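Local atomic coordinates of aldehyde dehydrogenase (Trypanosoma brucei, PDB entry 5MYP), a protein that probably oxidises aldehydes to carboxylic acids with NAD+ as the electron acceptor. Residues M240-I252 with L275-L287. Residues are numbered along the deposited sequence; the frame is centred on the assembly and turned at random.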
ATOM      1  N   MET A 240     -33.912 -15.257  15.996  1.00 23.99           N
ATOM      2  CA  MET A 240     -34.290 -13.925  15.506  1.00 23.87           C
ATOM      3  C   MET A 240     -34.147 -12.822  16.560  1.00 23.61           C
ATOM      4  O   MET A 240     -33.867 -11.675  16.209  1.00 23.21           O
ATOM      5  CB  MET A 240     -35.717 -13.947  14.933  1.00 24.21           C
ATOM      6  CG  MET A 240     -36.094 -12.749  14.065  1.00 24.44           C
ATOM      7  SD  MET A 240     -35.026 -12.479  12.635  1.00 24.38           S
ATOM      8  CE  MET A 240     -35.266 -13.972  11.676  1.00 24.59           C
ATOM      9  N   LYS A 241     -34.317 -13.165  17.837  1.00 23.38           N
ATOM     10  CA  LYS A 241     -34.112 -12.199  18.923  1.00 23.23           C
ATOM     11  C   LYS A 241     -32.647 -11.764  19.023  1.00 22.17           C
ATOM     12  O   LYS A 241     -32.365 -10.572  19.163  1.00 21.82           O
ATOM     13  CB  LYS A 241     -34.582 -12.763  20.268  1.00 24.29           C
ATOM     14  CG  LYS A 241     -34.752 -11.698  21.341  1.00 25.31           C
ATOM     15  CD  LYS A 241     -35.510 -12.215  22.562  1.00 26.29           C
ATOM     16  CE  LYS A 241     -34.573 -12.714  23.645  1.00 26.90           C
ATOM     17  NZ  LYS A 241     -34.040 -11.599  24.476  1.00 27.72           N
ATOM     18  N   VAL A 242     -31.730 -12.727  18.940  1.00 21.01           N
ATOM     19  CA  VAL A 242     -30.290 -12.441  18.991  1.00 20.39           C
ATOM     20  C   VAL A 242     -29.831 -11.715  17.712  1.00 19.61           C
ATOM     21  O   VAL A 242     -29.003 -10.803  17.785  1.00 19.72           O
ATOM     22  CB  VAL A 242     -29.450 -13.722  19.223  1.00 20.34           C
ATOM     23  CG1 VAL A 242     -27.952 -13.425  19.135  1.00 20.43           C
ATOM     24  CG2 VAL A 242     -29.791 -14.342  20.571  1.00 20.46           C
ATOM     25  N   VAL A 243     -30.374 -12.125  16.563  1.00 18.78           N
ATOM     26  CA  VAL A 243     -30.122 -11.447  15.282  1.00 18.67           C
ATOM     27  C   VAL A 243     -30.470  -9.961  15.406  1.00 18.18           C
ATOM     28  O   VAL A 243     -29.651  -9.100  15.082  1.00 18.03           O
ATOM     29  CB  VAL A 243     -30.933 -12.082  14.115  1.00 18.62           C
ATOM     30  CG1 VAL A 243     -30.881 -11.218  12.853  1.00 18.71           C
ATOM     31  CG2 VAL A 243     -30.434 -13.488  13.802  1.00 18.64           C
ATOM     32  N   ALA A 244     -31.675  -9.682  15.896  1.00 17.65           N
ATOM     33  CA  ALA A 244     -32.181  -8.311  16.014  1.00 17.74           C
ATOM     34  C   ALA A 244     -31.429  -7.490  17.061  1.00 17.84           C
ATOM     35  O   ALA A 244     -31.186  -6.298  16.858  1.00 17.19           O
ATOM     36  CB  ALA A 244     -33.672  -8.325  16.325  1.00 17.95           C
ATOM     37  N   GLU A 245     -31.077  -8.126  18.178  1.00 17.75           N
ATOM     38  CA  GLU A 245     -30.314  -7.456  19.233  1.00 18.08           C
ATOM     39  C   GLU A 245     -28.928  -7.015  18.757  1.00 17.38           C
ATOM     40  O   GLU A 245     -28.495  -5.902  19.056  1.00 16.70           O
ATOM     41  CB  GLU A 245     -30.203  -8.345  20.476  1.00 19.14           C
ATOM     42  CG  GLU A 245     -31.490  -8.367  21.298  1.00 20.15           C
ATOM     43  CD  GLU A 245     -31.526  -9.453  22.362  1.00 21.37           C
ATOM     44  OE1 GLU A 245     -30.733 -10.420  22.295  1.00 22.64           O
ATOM     45  OE2 GLU A 245     -32.373  -9.336  23.274  1.00 22.45           O
ATOM     46  N   ARG A 246     -28.254  -7.877  17.999  1.00 16.78           N
ATOM     47  CA  ARG A 246     -26.924  -7.559  17.473  1.00 16.57           C
ATOM     48  C   ARG A 246     -26.978  -6.443  16.424  1.00 16.13           C
ATOM     49  O   ARG A 246     -26.186  -5.500  16.488  1.00 15.47           O
ATOM     50  CB  ARG A 246     -26.240  -8.815  16.932  1.00 16.70           C
ATOM     51  CG  ARG A 246     -25.842  -9.759  18.057  1.00 16.95           C
ATOM     52  CD  ARG A 246     -25.344 -11.111  17.585  1.00 17.15           C
ATOM     53  NE  ARG A 246     -25.026 -11.962  18.736  1.00 17.32           N
ATOM     54  CZ  ARG A 246     -24.448 -13.162  18.681  1.00 17.62           C
ATOM     55  NH1 ARG A 246     -24.093 -13.707  17.519  1.00 17.45           N
ATOM     56  NH2 ARG A 246     -24.223 -13.833  19.811  1.00 18.03           N
ATOM     57  N   ILE A 247     -27.928  -6.540  15.492  1.00 15.71           N
ATOM     58  CA  ILE A 247     -28.113  -5.508  14.460  1.00 15.84           C
ATOM     59  C   ILE A 247     -28.472  -4.164  15.103  1.00 15.98           C
ATOM     60  O   ILE A 247     -27.867  -3.141  14.780  1.00 16.03           O
ATOM     61  CB  ILE A 247     -29.195  -5.905  13.419  1.00 15.61           C
ATOM     62  CG1 ILE A 247     -28.720  -7.103  12.591  1.00 15.54           C
ATOM     63  CG2 ILE A 247     -29.527  -4.736  12.487  1.00 15.74           C
ATOM     64  CD1 ILE A 247     -29.809  -7.806  11.804  1.00 15.64           C
ATOM     65  N   MET A 248     -29.444  -4.180  16.016  1.00 16.22           N
ATOM     66  CA  MET A 248     -29.926  -2.956  16.655  1.00 16.42           C
ATOM     67  C   MET A 248     -28.850  -2.306  17.527  1.00 16.32           C
ATOM     68  O   MET A 248     -28.728  -1.082  17.537  1.00 15.84           O
ATOM     69  CB  MET A 248     -31.201  -3.237  17.469  1.00 16.61           C
ATOM     70  CG  MET A 248     -31.877  -2.020  18.088  1.00 16.91           C
ATOM     71  SD  MET A 248     -32.203  -0.635  16.970  1.00 17.24           S
ATOM     72  CE  MET A 248     -33.231  -1.423  15.737  1.00 17.16           C
ATOM     73  N   TRP A 249     -28.068  -3.118  18.239  1.00 16.60           N
ATOM     74  CA  TRP A 249     -26.931  -2.598  19.013  1.00 16.82           C
ATOM     75  C   TRP A 249     -25.940  -1.850  18.112  1.00 16.54           C
ATOM     76  O   TRP A 249     -25.545  -0.729  18.421  1.00 16.27           O
ATOM     77  CB  TRP A 249     -26.199  -3.717  19.775  1.00 17.15           C
ATOM     78  CG  TRP A 249     -24.866  -3.261  20.301  1.00 17.38           C
ATOM     79  CD1 TRP A 249     -24.643  -2.459  21.380  1.00 17.65           C
ATOM     80  CD2 TRP A 249     -23.583  -3.541  19.736  1.00 17.63           C
ATOM     81  NE1 TRP A 249     -23.296  -2.233  21.534  1.00 17.73           N
ATOM     82  CE2 TRP A 249     -22.622  -2.885  20.536  1.00 17.69           C
ATOM     83  CE3 TRP A 249     -23.150  -4.283  18.630  1.00 17.68           C
ATOM     84  CZ2 TRP A 249     -21.252  -2.957  20.270  1.00 17.68           C
ATOM     85  CZ3 TRP A 249     -21.787  -4.350  18.365  1.00 17.72           C
ATOM     86  CH2 TRP A 249     -20.855  -3.694  19.184  1.00 17.62           C
ATOM     87  N   GLY A 250     -25.554  -2.481  17.004  1.00 16.36           N
ATOM     88  CA  GLY A 250     -24.639  -1.872  16.028  1.00 16.24           C
ATOM     89  C   GLY A 250     -25.129  -0.552  15.455  1.00 16.01           C
ATOM     90  O   GLY A 250     -24.322   0.310  15.099  1.00 15.96           O
ATOM     91  N   LYS A 251     -26.447  -0.400  15.362  1.00 15.93           N
ATOM     92  CA  LYS A 251     -27.077   0.834  14.891  1.00 16.05           C
ATOM     93  C   LYS A 251     -27.209   1.890  15.989  1.00 16.15           C
ATOM     94  O   LYS A 251     -27.051   3.079  15.720  1.00 16.27           O
ATOM     95  CB  LYS A 251     -28.459   0.511  14.306  1.00 16.02           C
ATOM     96  CG  LYS A 251     -29.056   1.593  13.422  1.00 16.10           C
ATOM     97  CD  LYS A 251     -28.165   1.882  12.226  1.00 16.15           C
ATOM     98  CE  LYS A 251     -28.946   2.418  11.043  1.00 16.20           C
ATOM     99  NZ  LYS A 251     -28.047   2.706   9.893  1.00 16.23           N
ATOM    100  N   ILE A 252     -27.503   1.459  17.216  1.00 16.23           N
ATOM    101  CA  ILE A 252     -27.731   2.379  18.341  1.00 16.43           C
ATOM    102  C   ILE A 252     -26.443   3.071  18.816  1.00 16.27           C
ATOM    103  O   ILE A 252     -26.481   4.244  19.196  1.00 15.86           O
ATOM    104  CB  ILE A 252     -28.475   1.667  19.511  1.00 16.73           C
ATOM    105  CG1 ILE A 252     -29.958   1.512  19.147  1.00 16.93           C
ATOM    106  CG2 ILE A 252     -28.344   2.433  20.832  1.00 17.07           C
ATOM    107  CD1 ILE A 252     -30.758   0.655  20.109  1.00 17.07           C
ATOM    108  N   LEU A 275     -38.368 -10.252  11.494  1.00 17.94           N
ATOM    109  CA  LEU A 275     -37.164  -9.448  11.723  1.00 18.03           C
ATOM    110  C   LEU A 275     -37.515  -8.040  12.193  1.00 17.95           C
ATOM    111  O   LEU A 275     -36.963  -7.563  13.182  1.00 17.48           O
ATOM    112  CB  LEU A 275     -36.296  -9.368  10.460  1.00 18.19           C
ATOM    113  CG  LEU A 275     -35.034  -8.496  10.532  1.00 18.13           C
ATOM    114  CD1 LEU A 275     -34.119  -8.920  11.671  1.00 18.23           C
ATOM    115  CD2 LEU A 275     -34.297  -8.535   9.205  1.00 18.25           C
ATOM    116  N   VAL A 276     -38.433  -7.391  11.481  1.00 18.34           N
ATOM    117  CA  VAL A 276     -38.830  -6.014  11.796  1.00 18.62           C
ATOM    118  C   VAL A 276     -39.437  -5.935  13.202  1.00 18.86           C
ATOM    119  O   VAL A 276     -39.104  -5.034  13.969  1.00 18.58           O
ATOM    120  CB  VAL A 276     -39.782  -5.437  10.720  1.00 18.57           C
ATOM    121  CG1 VAL A 276     -40.415  -4.127  11.168  1.00 18.67           C
ATOM    122  CG2 VAL A 276     -39.030  -5.242   9.405  1.00 18.73           C
ATOM    123  N   ASP A 277     -40.308  -6.886  13.535  1.00 19.33           N
ATOM    124  CA  ASP A 277     -40.876  -6.978  14.886  1.00 19.55           C
ATOM    125  C   ASP A 277     -39.796  -7.196  15.948  1.00 19.07           C
ATOM    126  O   ASP A 277     -39.828  -6.557  16.998  1.00 18.54           O
ATOM    127  CB  ASP A 277     -41.917  -8.103  14.974  1.00 20.24           C
ATOM    128  CG  ASP A 277     -43.209  -7.783  14.223  1.00 21.01           C
ATOM    129  OD1 ASP A 277     -43.339  -6.689  13.628  1.00 21.18           O
ATOM    130  OD2 ASP A 277     -44.113  -8.644  14.234  1.00 21.65           O
ATOM    131  N   ALA A 278     -38.846  -8.088  15.667  1.00 18.51           N
ATOM    132  CA  ALA A 278     -37.733  -8.356  16.585  1.00 18.53           C
ATOM    133  C   ALA A 278     -36.836  -7.130  16.778  1.00 18.16           C
ATOM    134  O   ALA A 278     -36.418  -6.838  17.899  1.00 18.08           O
ATOM    135  CB  ALA A 278     -36.914  -9.546  16.106  1.00 18.62           C
ATOM    136  N   LEU A 279     -36.545  -6.418  15.690  1.00 18.24           N
ATOM    137  CA  LEU A 279     -35.792  -5.152  15.762  1.00 18.24           C
ATOM    138  C   LEU A 279     -36.510  -4.104  16.616  1.00 18.21           C
ATOM    139  O   LEU A 279     -35.870  -3.393  17.395  1.00 17.90           O
ATOM    140  CB  LEU A 279     -35.512  -4.592  14.357  1.00 18.37           C
ATOM    141  CG  LEU A 279     -34.459  -5.334  13.519  1.00 18.57           C
ATOM    142  CD1 LEU A 279     -34.517  -4.914  12.057  1.00 18.64           C
ATOM    143  CD2 LEU A 279     -33.062  -5.105  14.075  1.00 18.76           C
ATOM    144  N   ALA A 280     -37.833  -4.020  16.469  1.00 18.41           N
ATOM    145  CA  ALA A 280     -38.655  -3.115  17.283  1.00 18.72           C
ATOM    146  C   ALA A 280     -38.550  -3.447  18.770  1.00 18.97           C
ATOM    147  O   ALA A 280     -38.379  -2.549  19.589  1.00 19.05           O
ATOM    148  CB  ALA A 280     -40.114  -3.153  16.839  1.00 18.88           C
ATOM    149  N   GLU A 281     -38.636  -4.732  19.107  1.00 19.34           N
ATOM    150  CA  GLU A 281     -38.499  -5.175  20.499  1.00 19.77           C
ATOM    151  C   GLU A 281     -37.112  -4.886  21.064  1.00 18.96           C
ATOM    152  O   GLU A 281     -36.998  -4.405  22.192  1.00 18.47           O
ATOM    153  CB  GLU A 281     -38.832  -6.669  20.654  1.00 20.86           C
ATOM    154  CG  GLU A 281     -40.301  -7.018  20.435  1.00 22.35           C
ATOM    155  CD  GLU A 281     -41.247  -6.216  21.319  1.00 23.78           C
ATOM    156  OE1 GLU A 281     -41.008  -6.152  22.546  1.00 25.58           O
ATOM    157  OE2 GLU A 281     -42.222  -5.640  20.786  1.00 25.19           O
ATOM    158  N   ALA A 282     -36.071  -5.166  20.276  1.00 18.35           N
ATOM    159  CA  ALA A 282     -34.692  -4.858  20.670  1.00 17.91           C
ATOM    160  C   ALA A 282     -34.493  -3.363  20.940  1.00 17.78           C
ATOM    161  O   ALA A 282     -33.851  -2.990  21.927  1.00 17.50           O
ATOM    162  CB  ALA A 282     -33.714  -5.337  19.605  1.00 17.86           C
ATOM    163  N   ARG A 283     -35.058  -2.521  20.073  1.00 17.76           N
ATOM    164  CA  ARG A 283     -34.972  -1.063  20.220  1.00 18.07           C
ATOM    165  C   ARG A 283     -35.594  -0.568  21.530  1.00 18.93           C
ATOM    166  O   ARG A 283     -34.988   0.246  22.233  1.00 18.63           O
ATOM    167  CB  ARG A 283     -35.641  -0.358  19.037  1.00 17.49           C
ATOM    168  CG  ARG A 283     -35.335   1.127  18.935  1.00 17.33           C
ATOM    169  CD  ARG A 283     -36.129   1.776  17.812  1.00 17.20           C
ATOM    170  NE  ARG A 283     -37.519   2.044  18.207  1.00 16.80           N
ATOM    171  CZ  ARG A 283     -38.157   3.217  18.121  1.00 16.66           C
ATOM    172  NH1 ARG A 283     -39.418   3.302  18.539  1.00 16.63           N
ATOM    173  NH2 ARG A 283     -37.575   4.304  17.616  1.00 16.45           N
ATOM    174  N   LYS A 284     -36.800  -1.052  21.836  1.00 20.10           N
ATOM    175  CA  LYS A 284     -37.494  -0.715  23.092  1.00 21.55           C
ATOM    176  C   LYS A 284     -36.676  -1.124  24.308  1.00 21.16           C
ATOM    177  O   LYS A 284     -36.527  -0.342  25.248  1.00 21.31           O
ATOM    178  CB  LYS A 284     -38.868  -1.399  23.173  1.00 22.93           C
ATOM    179  CG  LYS A 284     -39.908  -0.853  22.209  1.00 24.26           C
ATOM    180  CD  LYS A 284     -41.196  -1.673  22.244  1.00 25.30           C
ATOM    181  CE  LYS A 284     -41.919  -1.661  20.904  1.00 26.06           C
ATOM    182  NZ  LYS A 284     -42.224  -0.287  20.419  1.00 26.97           N
ATOM    183  N   ALA A 285     -36.156  -2.349  24.278  1.00 20.90           N
ATOM    184  CA  ALA A 285     -35.319  -2.880  25.356  1.00 21.09           C
ATOM    185  C   ALA A 285     -34.069  -2.030  25.612  1.00 21.20           C
ATOM    186  O   ALA A 285     -33.772  -1.699  26.762  1.00 21.13           O
ATOM    187  CB  ALA A 285     -34.920  -4.316  25.052  1.00 20.97           C
ATOM    188  N   MET A 286     -33.365  -1.652  24.546  1.00 20.92           N
ATOM    189  CA  MET A 286     -32.096  -0.921  24.675  1.00 21.34           C
ATOM    190  C   MET A 286     -32.251   0.560  25.039  1.00 21.63           C
ATOM    191  O   MET A 286     -31.440   1.091  25.795  1.00 21.35           O
ATOM    192  CB  MET A 286     -31.263  -1.066  23.397  1.00 21.39           C
ATOM    193  CG  MET A 286     -30.758  -2.480  23.190  1.00 21.30           C
ATOM    194  SD  MET A 286     -29.793  -2.689  21.678  1.00 21.43           S
ATOM    195  CE  MET A 286     -29.800  -4.473  21.537  1.00 21.38           C
ATOM    196  N   LEU A 287     -33.272   1.226  24.505  1.00 21.90           N
ATOM    197  CA  LEU A 287     -33.472   2.658  24.759  1.00 22.53           C
ATOM    198  C   LEU A 287     -34.351   2.939  25.973  1.00 22.84           C
ATOM    199  O   LEU A 287     -34.214   3.997  26.596  1.00 22.43           O
ATOM    200  CB  LEU A 287     -34.062   3.344  23.527  1.00 22.71           C
ATOM    201  CG  LEU A 287     -33.195   3.262  22.269  1.00 23.04           C
ATOM    202  CD1 LEU A 287     -33.895   3.914  21.092  1.00 23.37           C
ATOM    203  CD2 LEU A 287     -31.819   3.885  22.487  1.00 23.09           C
TER
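Two helices of the domain that carries the predicted catalytic cysteine in this aldehyde dehydrogenase fold, 240-252 and 275-287, cross through A244, A278, L279 and A282. The short segments cross at -58°, and the alanines let their axes close to 8.2 Å. A244 CB lies 3.5 Å from A278 CB, a tight carbon pair, with L279 CD2 over the backbone of A244, 3.6 Å from A244 O.

One turn on, M248 is a knob in the hole formed by L279, A282, R283 and M286. Its CG stands anti to the backbone N (chi1 -175°), and bends at the next two torsions fold the chain back, laying M248 SD beside R283 CB at 4.0 Å. The same fold brings M248 CE within 3.7 Å of L279 O. M286 answers from the other helix with an extended chain: its CE reaches the backbone of E245, its SD passes W249 N, and I252 CD1 packs 3.7 Å from M286 CB. At the opposite end M240 SD meets L275 CD1 at 3.8 Å, the two side chains crossing nearly at a right angle. No hydrogen bond joins the helices; the K241 to E245 salt bridge stays within its own.

F474 of the second subunit packs on M286 and meets the W249 ring edge-to-face, so both helices reach the dimer interface. Both also cover the mixed sheet that contains strands 346-353 and 370-376: I247 and L279 rest on L371 of strand 370-376, while I252 and R283 touch strand 346-353, and the R283 guanidinium turns from the helix pair to a salt bridge with E339.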